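Local coordinates for putative transcriptional regulator protein, LacI family (Rhizobium etli, PDB 3MIZ) that probably acts as a LacI-family transcriptional regulator, binding cis-regulatory DNA and repressing transcription, at residues T189-L192 / R197-A200; Q211-A216 / L221-D226; N14-I19 / Q37-A42; G257-K262 / G276-S281. All blocks are in the same frame, centred on the assembly; numbering follows the deposited sequence.

Interaction 1 of 4, residues T189-L192 / R197-A200; sequences TEML and RPTA
Arg197 meets the last turn of helix 184-192 with its aliphatic stem, while its charge lies farther out. Its CD rests 3.2 Å from Leu192 O and its CG 3.5 Å from the same oxygen, so two methylenes line up beside one carbonyl. With CG of Arg197 anti to the backbone N (chi1 -175°) and the chain straight as far as CD, the stem runs past Leu192 before bending at chi3. That bend leaves Leu192 O at the edge of the guanidinium, near its plane, but the polar atoms form no hydrogen bond. Leu192 contributes one branch, its CD2 standing 4.1 Å from Arg197 CG, and its side chain also touches Leu219 and Leu221.

One residue along on each side, selenomethionine Met191 and Pro198 cross at about a right angle, CG of Met191 being 3.9 Å from CG of Pro198. Pro198 CD also sits 3.6 Å from Met191 O, so the ring covers both the carbonyl and the first part of the side chain. Beyond this, Met191 packs on Ser168, Ser170, Ile137 and Ile201 of the sheet. The arrangement is a helix-to-strand connection in which the loop leaving helix 184-192 folds back on its end before strand 200-203, as is common in the alternating alpha/beta subdomains of the periplasmic binding protein-like fold.

Interaction 2 of 4, residues Q211-A216 / L221-D226; sequences QIYIAA and LRIPQD
Ala216 and Leu221 bring the backbones within 5.3 Å between CA atoms, joined by a hydrogen bond from Leu221 N to Ala216 O of 3.0 Å. Such a six-to-one bond, together with the apolar contact between CB of Ala216 and CB of Leu221 at 4.3 Å, is consistent with a Schellman-type ending of helix 206-217.

Ile223 carries the other half of the contact. Its CG1 lies beside the backbone N (chi1 -53°) and a second bend at chi2 swings CD1 over one face of the Tyr213 ring, offset toward the rim, with 4.1 Å to Tyr213 CD2. The same methyl also reaches Ala216 CB at 4.3 Å, so it fills the angle between ring and helix. Tyr213 is turned away from a staggered first torsion (chi1 -97°), and its OH is fixed by a hydrogen bond to Pro244 O.

Within 221-226 the turn is tied by polar groups: Arg222 N donates to Asp226 OD1 at 2.8 Å, meeting the carboxylate on its anti side and out of its plane. Arg222 NH1 gives a 2.7 Å bond to Gln225 OE1, in the carbonyl plane on a lone pair.

Ile223 and Tyr213 both pack on Ile229 of strand 228-230, and Ala215 touches helix 184-192 through Phe185, Ala188 and Thr189. Ile214 of helix 206-217 meets Leu242 of the second subunit, which places this helix between its own sheet and the dimer partner.

Interaction 3 of 4, residues N14-I19 / Q37-A42; sequences NTFGII and QDWANA
Phe16 and Trp39 meet rim to rim, with neither ring over the face of the other. The planes of the Phe16 ring and the six-membered ring of Trp39 differ by only 10°, and their centroids are 5.8 Å apart. Contact is concentrated at one corner of each: CE2 of Phe16 approaches CZ3 of Trp39 to 3.4 Å. From there the rims diverge, CE2 of Phe16 being 4.0 Å from CH2 of Trp39, while CZ of Phe16 is 4.1 Å from Trp39 CZ3.

The two rings are set differently on their own chains. The Phe16 ring lies in the plane of its own CA-CB bond (chi2 0°), whereas the Trp39 indole stands across its own (chi2 87°) after a first torsion that puts CG anti to the backbone N. The side chains as a whole cross at about a right angle, although their rings are nearly parallel.

Phe16 comes from strand 15-20 and Trp39 from helix 30-42, consecutive elements of the beta-alpha-beta unit that ends in strand 46-51. Both aromatics are buried. Ile47 and Ile268 also pack on Phe16, and Ala261 and Asn265 of helix 253-268 pack on Trp39, so a second helix shares in holding the rings.

Chemically, the pair gains neither from an offset stack nor from a T-shaped C-H directed at a face. Across this pair the attraction is probably dispersion between carbon rims together with burial of apolar surface, with little directional preference of its own; the orientation of the rings is thus probably set by torsions and surrounding side chains.

Interaction 4 of 4, residues G257-K262 / G276-S281; sequences GREGAK and GSRVVS
Glu259 and Arg278 reach each other by contrasting torsions, one chain folded and the other drawn out. Glu259 bends at chi2 (-62°), which turns its CG-CD bond toward the C-terminal end of the helix, the way its own C=O points, so that OE1 and the backbone O of the same residue can share one water. Arg278, with CG beside the backbone N (chi1 -69°), then runs extended to NE and crosses from strand 277-285 to helix 253-268.

The direct pairing is a long salt bridge, 3.9 Å from Glu259 OE1 to Arg278 NH1, approached obliquely with the carboxylate and guanidinium planes 35° apart. A water fills in between. It donates to Glu259 OE1 at 2.8 Å and to Glu259 O, also at 2.8 Å, and accepts a bond from Arg278 NH1 at 3.0 Å, lying in the guanidinium plane at its edge. Both hydrogens of the water are thereby spent on one residue and an oxygen lone pair on the other.

Trp263 of the same helix makes a cation-pi contact with Arg278, and Ile111 touches Glu259, so strand 110-113 lies beside the bridge. Opposite charges held at this separation, on a largely exposed surface, should attract only modestly because solvent would screen them. The contact is thus chiefly water-mediated: its definite polar geometry lies in the three bonds of the water, which link a helix carbonyl, a carboxylate and a guanidinium.

Along the chain the order is interaction 3, then 1, 2 and 4. Interactions 1 and 2, centres 9 Å apart, touch where Leu192 and Arg197 pack on Leu221, and they lie by the sheet containing strands 200-203 and 228-230. Interactions 3 and 4, centres 15 Å apart, lie across the centre of the chain from them and meet through Trp39 and Ala261, so helix 253-268 is common ground. The two pairs are well separated, 36 to 46 Å between centres, as fits the two lobes of the periplasmic binding protein-like fold. Helix 253-268, late in sequence, thus packs on the lobe that begins with strand 15-20. Interactions 2 and 3 also touch the second subunit, one from each lobe.

Interaction 1 of 4, residues T189-L192 / R197-A200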
loop_
_atom_site.group_PDB
_atom_site.type_symbol
_atom_site.label_atom_id
_atom_site.label_comp_id
_atom_site.label_asym_id
_atom_site.label_seq_id
_atom_site.Cartn_x
_atom_site.Cartn_y
_atom_site.Cartn_z
ATOM N N THR A 189 15.871 17.298 -8.562
ATOM C CA THR A 189 16.826 17.523 -9.636
ATOM C C THR A 189 17.380 18.945 -9.553
ATOM O O THR A 189 18.590 19.155 -9.638
ATOM C CB THR A 189 16.169 17.287 -11.004
ATOM O OG1 THR A 189 15.869 15.891 -11.140
ATOM C CG2 THR A 189 17.109 17.705 -12.138
ATOM N N GLU A 190 16.492 19.916 -9.372
ATOM C CA GLU A 190 16.901 21.312 -9.255
ATOM C C GLU A 190 17.837 21.481 -8.065
ATOM O O GLU A 190 18.868 22.153 -8.158
ATOM C CB GLU A 190 15.667 22.203 -9.074
ATOM C CG GLU A 190 15.953 23.702 -9.029
ATOM C CD GLU A 190 16.688 24.203 -10.264
ATOM O OE1 GLU A 190 16.291 23.833 -11.393
ATOM O OE2 GLU A 190 17.660 24.976 -10.105
HETATM N N MSE A 191 17.473 20.850 -6.951
HETATM C CA MSE A 191 18.247 20.916 -5.719
HETATM C C MSE A 191 19.655 20.341 -5.869
HETATM O O MSE A 191 20.626 20.883 -5.337
HETATM C CB MSE A 191 17.500 20.154 -4.618
HETATM C CG MSE A 191 18.139 20.210 -3.251
HETATM SE SE MSE A 191 17.094 19.203 -1.953
HETATM C CE MSE A 191 15.599 20.429 -1.791
ATOM N N LEU A 192 19.759 19.238 -6.599
ATOM C CA LEU A 192 21.044 18.576 -6.796
ATOM C C LEU A 192 21.910 19.232 -7.870
ATOM O O LEU A 192 23.105 18.940 -7.982
ATOM C CB LEU A 192 20.810 17.105 -7.139
ATOM C CG LEU A 192 20.297 16.246 -5.976
ATOM C CD1 LEU A 192 19.742 14.915 -6.493
ATOM C CD2 LEU A 192 21.435 16.016 -4.989
ATOM N N ARG A 197 25.646 22.144 -3.922
ATOM C CA ARG A 197 24.869 20.913 -3.765
ATOM C C ARG A 197 24.863 20.329 -2.353
ATOM O O ARG A 197 25.914 20.156 -1.745
ATOM C CB ARG A 197 25.424 19.872 -4.747
ATOM C CG ARG A 197 24.681 18.555 -4.829
ATOM C CD ARG A 197 25.228 17.715 -5.977
ATOM N NE ARG A 197 26.576 17.209 -5.718
ATOM C CZ ARG A 197 27.415 16.801 -6.667
ATOM N NH1 ARG A 197 27.050 16.843 -7.940
ATOM N NH2 ARG A 197 28.622 16.346 -6.346
ATOM N N PRO A 198 23.672 20.031 -1.800
ATOM C CA PRO A 198 23.690 19.457 -0.449
ATOM C C PRO A 198 24.327 18.063 -0.468
ATOM O O PRO A 198 24.269 17.365 -1.483
ATOM C CB PRO A 198 22.206 19.428 -0.058
ATOM C CG PRO A 198 21.492 19.371 -1.378
ATOM C CD PRO A 198 22.295 20.322 -2.233
ATOM N N THR A 199 24.942 17.672 0.647
ATOM C CA THR A 199 25.592 16.368 0.752
ATOM C C THR A 199 24.623 15.306 1.257
ATOM O O THR A 199 24.881 14.113 1.137
ATOM C CB THR A 199 26.820 16.422 1.706
ATOM O OG1 THR A 199 26.387 16.737 3.035
ATOM C CG2 THR A 199 27.806 17.488 1.242
ATOM N N ALA A 200 23.508 15.757 1.827
ATOM C CA ALA A 200 22.484 14.860 2.337
ATOM C C ALA A 200 21.117 15.463 2.034
ATOM O O ALA A 200 20.953 16.687 2.040
ATOM C CB ALA A 200 22.647 14.654 3.853
#

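Interaction 2 of 4, residues Q211-A216 / L221-D226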
loop_
_atom_site.group_PDB
_atom_site.type_symbol
_atom_site.label_atom_id
_atom_site.label_comp_id
_atom_site.label_asym_id
_atom_site.label_seq_id
_atom_site.Cartn_x
_atom_site.Cartn_y
_atom_site.Cartn_z
ATOM N N GLN A 211 11.702 8.907 -5.996
ATOM C CA GLN A 211 11.991 9.939 -6.996
ATOM C C GLN A 211 13.328 10.637 -6.782
ATOM O O GLN A 211 13.974 11.054 -7.753
ATOM C CB GLN A 211 10.867 10.978 -7.022
ATOM C CG GLN A 211 9.537 10.388 -7.465
ATOM C CD GLN A 211 8.467 11.440 -7.638
ATOM O OE1 GLN A 211 8.611 12.361 -8.452
ATOM N NE2 GLN A 211 7.386 11.314 -6.878
ATOM N N ILE A 212 13.736 10.773 -5.521
ATOM C CA ILE A 212 15.007 11.414 -5.186
ATOM C C ILE A 212 16.179 10.486 -5.560
ATOM O O ILE A 212 17.240 10.945 -5.982
ATOM C CB ILE A 212 15.059 11.769 -3.677
ATOM C CG1 ILE A 212 13.882 12.694 -3.335
ATOM C CG2 ILE A 212 16.374 12.479 -3.344
ATOM C CD1 ILE A 212 13.712 12.987 -1.866
ATOM N N TYR A 213 15.994 9.181 -5.389
ATOM C CA TYR A 213 17.043 8.225 -5.758
ATOM C C TYR A 213 17.263 8.326 -7.261
ATOM O O TYR A 213 18.397 8.394 -7.732
ATOM C CB TYR A 213 16.618 6.789 -5.429
ATOM C CG TYR A 213 17.129 6.258 -4.107
ATOM C CD1 TYR A 213 16.866 6.921 -2.910
ATOM C CD2 TYR A 213 17.825 5.048 -4.052
ATOM C CE1 TYR A 213 17.279 6.393 -1.686
ATOM C CE2 TYR A 213 18.237 4.507 -2.837
ATOM C CZ TYR A 213 17.961 5.182 -1.660
ATOM O OH TYR A 213 18.349 4.637 -0.457
ATOM N N ILE A 214 16.164 8.323 -8.010
ATOM C CA ILE A 214 16.234 8.391 -9.465
ATOM C C ILE A 214 16.806 9.728 -9.928
ATOM O O ILE A 214 17.609 9.778 -10.863
ATOM C CB ILE A 214 14.845 8.143 -10.097
ATOM C CG1 ILE A 214 14.362 6.732 -9.703
ATOM C CG2 ILE A 214 14.914 8.272 -11.621
ATOM C CD1 ILE A 214 13.047 6.338 -10.303
ATOM N N ALA A 215 16.404 10.807 -9.264
ATOM C CA ALA A 215 16.914 12.126 -9.611
ATOM C C ALA A 215 18.442 12.154 -9.453
ATOM O O ALA A 215 19.157 12.637 -10.325
ATOM C CB ALA A 215 16.277 13.179 -8.713
ATOM N N ALA A 216 18.937 11.628 -8.340
ATOM C CA ALA A 216 20.377 11.616 -8.088
ATOM C C ALA A 216 21.147 10.739 -9.079
ATOM O O ALA A 216 22.156 11.172 -9.649
ATOM C CB ALA A 216 20.651 11.161 -6.658
ATOM N N LEU A 221 25.162 10.694 -9.836
ATOM C CA LEU A 221 25.570 10.675 -8.436
ATOM C C LEU A 221 25.330 9.298 -7.819
ATOM O O LEU A 221 24.326 8.647 -8.114
ATOM C CB LEU A 221 24.800 11.737 -7.644
ATOM C CG LEU A 221 25.057 13.189 -8.070
ATOM C CD1 LEU A 221 24.126 14.132 -7.321
ATOM C CD2 LEU A 221 26.513 13.543 -7.793
ATOM N N ARG A 222 26.265 8.859 -6.980
ATOM C CA ARG A 222 26.164 7.571 -6.296
ATOM C C ARG A 222 25.548 7.888 -4.944
ATOM O O ARG A 222 25.936 8.865 -4.295
ATOM C CB ARG A 222 27.551 6.952 -6.115
ATOM C CG ARG A 222 28.333 6.839 -7.413
ATOM C CD ARG A 222 29.744 6.304 -7.190
ATOM N NE ARG A 222 30.489 6.231 -8.447
ATOM C CZ ARG A 222 31.711 5.717 -8.570
ATOM N NH1 ARG A 222 32.338 5.225 -7.510
ATOM N NH2 ARG A 222 32.304 5.693 -9.758
ATOM N N ILE A 223 24.604 7.069 -4.501
ATOM C CA ILE A 223 23.934 7.374 -3.249
ATOM C C ILE A 223 24.847 7.638 -2.051
ATOM O O ILE A 223 25.353 8.750 -1.907
ATOM C CB ILE A 223 22.863 6.319 -2.909
ATOM C CG1 ILE A 223 21.912 6.147 -4.097
ATOM C CG2 ILE A 223 22.079 6.755 -1.676
ATOM C CD1 ILE A 223 21.182 7.429 -4.520
ATOM N N PRO A 224 25.113 6.637 -1.196
ATOM C CA PRO A 224 25.988 7.048 -0.095
ATOM C C PRO A 224 27.226 7.869 -0.492
ATOM O O PRO A 224 27.459 8.941 0.063
ATOM C CB PRO A 224 26.341 5.720 0.578
ATOM C CG PRO A 224 26.323 4.759 -0.562
ATOM C CD PRO A 224 25.085 5.169 -1.325
ATOM N N GLN A 225 27.988 7.384 -1.469
ATOM C CA GLN A 225 29.218 8.053 -1.903
ATOM C C GLN A 225 29.110 9.537 -2.262
ATOM O O GLN A 225 29.885 10.354 -1.770
ATOM C CB GLN A 225 29.837 7.308 -3.091
ATOM C CG GLN A 225 31.203 7.848 -3.523
ATOM C CD GLN A 225 31.709 7.218 -4.814
ATOM O OE1 GLN A 225 31.769 5.992 -4.942
ATOM N NE2 GLN A 225 32.078 8.057 -5.779
ATOM N N ASP A 226 28.164 9.887 -3.124
ATOM C CA ASP A 226 28.012 11.276 -3.549
ATOM C C ASP A 226 26.955 12.082 -2.786
ATOM O O ASP A 226 27.107 13.291 -2.592
ATOM C CB ASP A 226 27.745 11.299 -5.054
ATOM C CG ASP A 226 28.932 10.774 -5.851
ATOM O OD1 ASP A 226 28.735 10.273 -6.974
ATOM O OD2 ASP A 226 30.070 10.871 -5.342
#

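Interaction 3 of 4, residues N14-I19 / Q37-A42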
loop_
_atom_site.group_PDB
_atom_site.type_symbol
_atom_site.label_atom_id
_atom_site.label_comp_id
_atom_site.label_asym_id
_atom_site.label_seq_id
_atom_site.Cartn_x
_atom_site.Cartn_y
_atom_site.Cartn_z
ATOM N N ASN A 14 -17.507 -9.286 22.226
ATOM C CA ASN A 14 -16.085 -9.556 22.029
ATOM C C ASN A 14 -15.690 -9.103 20.634
ATOM O O ASN A 14 -14.763 -9.643 20.019
ATOM C CB ASN A 14 -15.776 -11.045 22.214
ATOM C CG ASN A 14 -15.888 -11.476 23.664
ATOM O OD1 ASN A 14 -15.428 -10.770 24.559
ATOM N ND2 ASN A 14 -16.487 -12.634 23.901
ATOM N N THR A 15 -16.407 -8.098 20.141
ATOM C CA THR A 15 -16.142 -7.553 18.818
ATOM C C THR A 15 -15.757 -6.083 18.932
ATOM O O THR A 15 -16.465 -5.293 19.560
ATOM C CB THR A 15 -17.386 -7.681 17.909
ATOM O OG1 THR A 15 -17.742 -9.064 17.788
ATOM C CG2 THR A 15 -17.103 -7.115 16.524
ATOM N N PHE A 16 -14.618 -5.730 18.347
ATOM C CA PHE A 16 -14.155 -4.348 18.348
ATOM C C PHE A 16 -14.435 -3.834 16.945
ATOM O O PHE A 16 -14.303 -4.575 15.974
ATOM C CB PHE A 16 -12.643 -4.248 18.595
ATOM C CG PHE A 16 -12.224 -4.453 20.025
ATOM C CD1 PHE A 16 -13.152 -4.715 21.022
ATOM C CD2 PHE A 16 -10.879 -4.392 20.366
ATOM C CE1 PHE A 16 -12.745 -4.912 22.342
ATOM C CE2 PHE A 16 -10.461 -4.586 21.674
ATOM C CZ PHE A 16 -11.396 -4.848 22.668
ATOM N N GLY A 17 -14.834 -2.575 16.845
ATOM C CA GLY A 17 -15.093 -2.000 15.547
ATOM C C GLY A 17 -14.022 -0.966 15.277
ATOM O O GLY A 17 -13.624 -0.232 16.176
ATOM N N ILE A 18 -13.531 -0.924 14.050
ATOM C CA ILE A 18 -12.523 0.065 13.675
ATOM C C ILE A 18 -13.190 1.052 12.740
ATOM O O ILE A 18 -13.757 0.663 11.721
ATOM C CB ILE A 18 -11.351 -0.554 12.891
ATOM C CG1 ILE A 18 -10.591 -1.551 13.761
ATOM C CG2 ILE A 18 -10.402 0.571 12.409
ATOM C CD1 ILE A 18 -9.405 -2.201 13.031
ATOM N N ILE A 19 -13.147 2.329 13.085
ATOM C CA ILE A 19 -13.724 3.328 12.204
ATOM C C ILE A 19 -12.527 4.050 11.619
ATOM O O ILE A 19 -11.780 4.710 12.336
ATOM C CB ILE A 19 -14.635 4.316 12.967
ATOM C CG1 ILE A 19 -15.855 3.562 13.511
ATOM C CG2 ILE A 19 -15.063 5.464 12.039
ATOM C CD1 ILE A 19 -16.870 4.436 14.216
ATOM N N GLN A 37 -5.480 -6.394 14.677
ATOM C CA GLN A 37 -5.906 -7.758 14.378
ATOM C C GLN A 37 -5.069 -8.796 15.117
ATOM O O GLN A 37 -5.618 -9.730 15.707
ATOM C CB GLN A 37 -5.859 -8.007 12.864
ATOM C CG GLN A 37 -6.544 -9.290 12.409
ATOM C CD GLN A 37 -8.060 -9.210 12.475
ATOM O OE1 GLN A 37 -8.685 -8.434 11.753
ATOM N NE2 GLN A 37 -8.658 -10.018 13.348
ATOM N N ASP A 38 -3.745 -8.642 15.095
ATOM C CA ASP A 38 -2.870 -9.580 15.800
ATOM C C ASP A 38 -3.219 -9.644 17.283
ATOM O O ASP A 38 -3.312 -10.729 17.863
ATOM C CB ASP A 38 -1.401 -9.184 15.628
ATOM C CG ASP A 38 -0.822 -9.663 14.311
ATOM O OD1 ASP A 38 -1.598 -10.169 13.477
ATOM O OD2 ASP A 38 0.405 -9.526 14.113
ATOM N N TRP A 39 -3.409 -8.481 17.903
ATOM C CA TRP A 39 -3.775 -8.445 19.313
ATOM C C TRP A 39 -5.133 -9.134 19.508
ATOM O O TRP A 39 -5.317 -9.922 20.436
ATOM C CB TRP A 39 -3.871 -6.999 19.810
ATOM C CG TRP A 39 -4.226 -6.923 21.258
ATOM C CD1 TRP A 39 -3.367 -6.958 22.313
ATOM C CD2 TRP A 39 -5.545 -6.907 21.813
ATOM N NE1 TRP A 39 -4.068 -6.973 23.494
ATOM C CE2 TRP A 39 -5.407 -6.943 23.216
ATOM C CE3 TRP A 39 -6.831 -6.873 21.258
ATOM C CZ2 TRP A 39 -6.508 -6.949 24.078
ATOM C CZ3 TRP A 39 -7.929 -6.881 22.116
ATOM C CH2 TRP A 39 -7.757 -6.920 23.512
ATOM N N ALA A 40 -6.082 -8.828 18.630
ATOM C CA ALA A 40 -7.421 -9.407 18.711
ATOM C C ALA A 40 -7.401 -10.934 18.654
ATOM O O ALA A 40 -8.125 -11.602 19.408
ATOM C CB ALA A 40 -8.292 -8.853 17.591
ATOM N N ASN A 41 -6.580 -11.488 17.765
ATOM C CA ASN A 41 -6.493 -12.939 17.637
ATOM C C ASN A 41 -5.925 -13.584 18.901
ATOM O O ASN A 41 -6.269 -14.717 19.235
ATOM C CB ASN A 41 -5.632 -13.339 16.429
ATOM C CG ASN A 41 -6.200 -12.846 15.110
ATOM O OD1 ASN A 41 -7.403 -12.624 14.978
ATOM N ND2 ASN A 41 -5.330 -12.690 14.115
ATOM N N ALA A 42 -5.066 -12.858 19.606
ATOM C CA ALA A 42 -4.457 -13.371 20.826
ATOM C C ALA A 42 -5.312 -13.117 22.064
ATOM O O ALA A 42 -4.992 -13.602 23.149
ATOM C CB ALA A 42 -3.080 -12.752 21.019
#

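Interaction 4 of 4, residues G257-K262 / G276-S281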
loop_
_atom_site.group_PDB
_atom_site.type_symbol
_atom_site.label_atom_id
_atom_site.label_comp_id
_atom_site.label_asym_id
_atom_site.label_seq_id
_atom_site.Cartn_x
_atom_site.Cartn_y
_atom_site.Cartn_z
ATOM N N GLY A 257 -1.264 -0.023 16.906
ATOM C CA GLY A 257 -2.453 -0.850 16.819
ATOM C C GLY A 257 -2.564 -1.798 18.003
ATOM O O GLY A 257 -3.613 -1.887 18.638
ATOM N N ARG A 258 -1.483 -2.509 18.312
ATOM C CA ARG A 258 -1.509 -3.431 19.442
ATOM C C ARG A 258 -1.757 -2.693 20.754
ATOM O O ARG A 258 -2.587 -3.119 21.567
ATOM C CB ARG A 258 -0.189 -4.202 19.533
ATOM C CG ARG A 258 0.092 -5.112 18.351
ATOM C CD ARG A 258 1.341 -5.939 18.629
ATOM N NE ARG A 258 1.207 -6.697 19.868
ATOM C CZ ARG A 258 0.345 -7.696 20.035
ATOM N NH1 ARG A 258 -0.450 -8.059 19.040
ATOM N NH2 ARG A 258 0.266 -8.319 21.201
ATOM N N GLU A 259 -1.043 -1.590 20.968
ATOM C CA GLU A 259 -1.216 -0.820 22.202
ATOM C C GLU A 259 -2.621 -0.230 22.295
ATOM O O GLU A 259 -3.253 -0.278 23.352
ATOM C CB GLU A 259 -0.179 0.306 22.293
ATOM C CG GLU A 259 1.228 -0.154 22.667
ATOM C CD GLU A 259 1.280 -0.809 24.035
ATOM O OE1 GLU A 259 0.775 -0.209 25.011
ATOM O OE2 GLU A 259 1.832 -1.923 24.136
ATOM N N GLY A 260 -3.102 0.330 21.189
ATOM C CA GLY A 260 -4.431 0.917 21.172
ATOM C C GLY A 260 -5.508 -0.088 21.523
ATOM O O GLY A 260 -6.421 0.215 22.292
ATOM N N ALA A 261 -5.402 -1.288 20.957
ATOM C CA ALA A 261 -6.376 -2.345 21.208
ATOM C C ALA A 261 -6.384 -2.757 22.682
ATOM O O ALA A 261 -7.445 -2.875 23.286
ATOM C CB ALA A 261 -6.080 -3.563 20.313
ATOM N N LYS A 262 -5.204 -2.967 23.260
ATOM C CA LYS A 262 -5.124 -3.356 24.666
ATOM C C LYS A 262 -5.739 -2.266 25.537
ATOM O O LYS A 262 -6.500 -2.546 26.468
ATOM C CB LYS A 262 -3.671 -3.587 25.091
ATOM C CG LYS A 262 -3.551 -4.029 26.544
ATOM C CD LYS A 262 -2.114 -4.096 27.020
ATOM C CE LYS A 262 -2.067 -4.446 28.505
ATOM N NZ LYS A 262 -0.674 -4.596 29.005
ATOM N N GLY A 276 -5.924 11.070 28.632
ATOM C CA GLY A 276 -4.817 11.885 28.178
ATOM C C GLY A 276 -4.232 11.308 26.906
ATOM O O GLY A 276 -4.785 10.373 26.317
ATOM N N SER A 277 -3.098 11.854 26.491
ATOM C CA SER A 277 -2.443 11.418 25.270
ATOM C C SER A 277 -1.126 10.683 25.491
ATOM O O SER A 277 -0.322 11.059 26.341
ATOM C CB SER A 277 -2.201 12.629 24.367
ATOM O OG SER A 277 -1.353 12.305 23.281
ATOM N N ARG A 278 -0.928 9.620 24.722
ATOM C CA ARG A 278 0.306 8.846 24.770
ATOM C C ARG A 278 0.950 9.072 23.414
ATOM O O ARG A 278 0.258 9.093 22.393
ATOM C CB ARG A 278 0.029 7.350 24.912
ATOM C CG ARG A 278 -0.540 6.904 26.239
ATOM C CD ARG A 278 -0.778 5.413 26.183
ATOM N NE ARG A 278 -1.250 4.864 27.445
ATOM C CZ ARG A 278 -1.503 3.573 27.635
ATOM N NH1 ARG A 278 -1.328 2.710 26.639
ATOM N NH2 ARG A 278 -1.920 3.144 28.820
ATOM N N VAL A 279 2.261 9.264 23.390
ATOM C CA VAL A 279 2.940 9.449 22.122
ATOM C C VAL A 279 4.067 8.425 22.058
ATOM O O VAL A 279 4.949 8.406 22.915
ATOM C CB VAL A 279 3.501 10.879 21.977
ATOM C CG1 VAL A 279 4.066 11.068 20.585
ATOM C CG2 VAL A 279 2.395 11.895 22.224
ATOM N N VAL A 280 4.014 7.558 21.051
ATOM C CA VAL A 280 5.022 6.515 20.885
ATOM C C VAL A 280 6.140 6.959 19.942
ATOM O O VAL A 280 5.887 7.464 18.853
ATOM C CB VAL A 280 4.380 5.220 20.343
ATOM C CG1 VAL A 280 5.444 4.142 20.159
ATOM C CG2 VAL A 280 3.289 4.745 21.293
ATOM N N SER A 281 7.381 6.761 20.371
ATOM C CA SER A 281 8.537 7.158 19.579
ATOM C C SER A 281 8.669 6.424 18.246
ATOM O O SER A 281 8.140 5.329 18.063
ATOM C CB SER A 281 9.815 6.945 20.395
ATOM O OG SER A 281 9.957 5.580 20.754
HETATM O O HOH W 1 -1.895 -0.121 25.752
#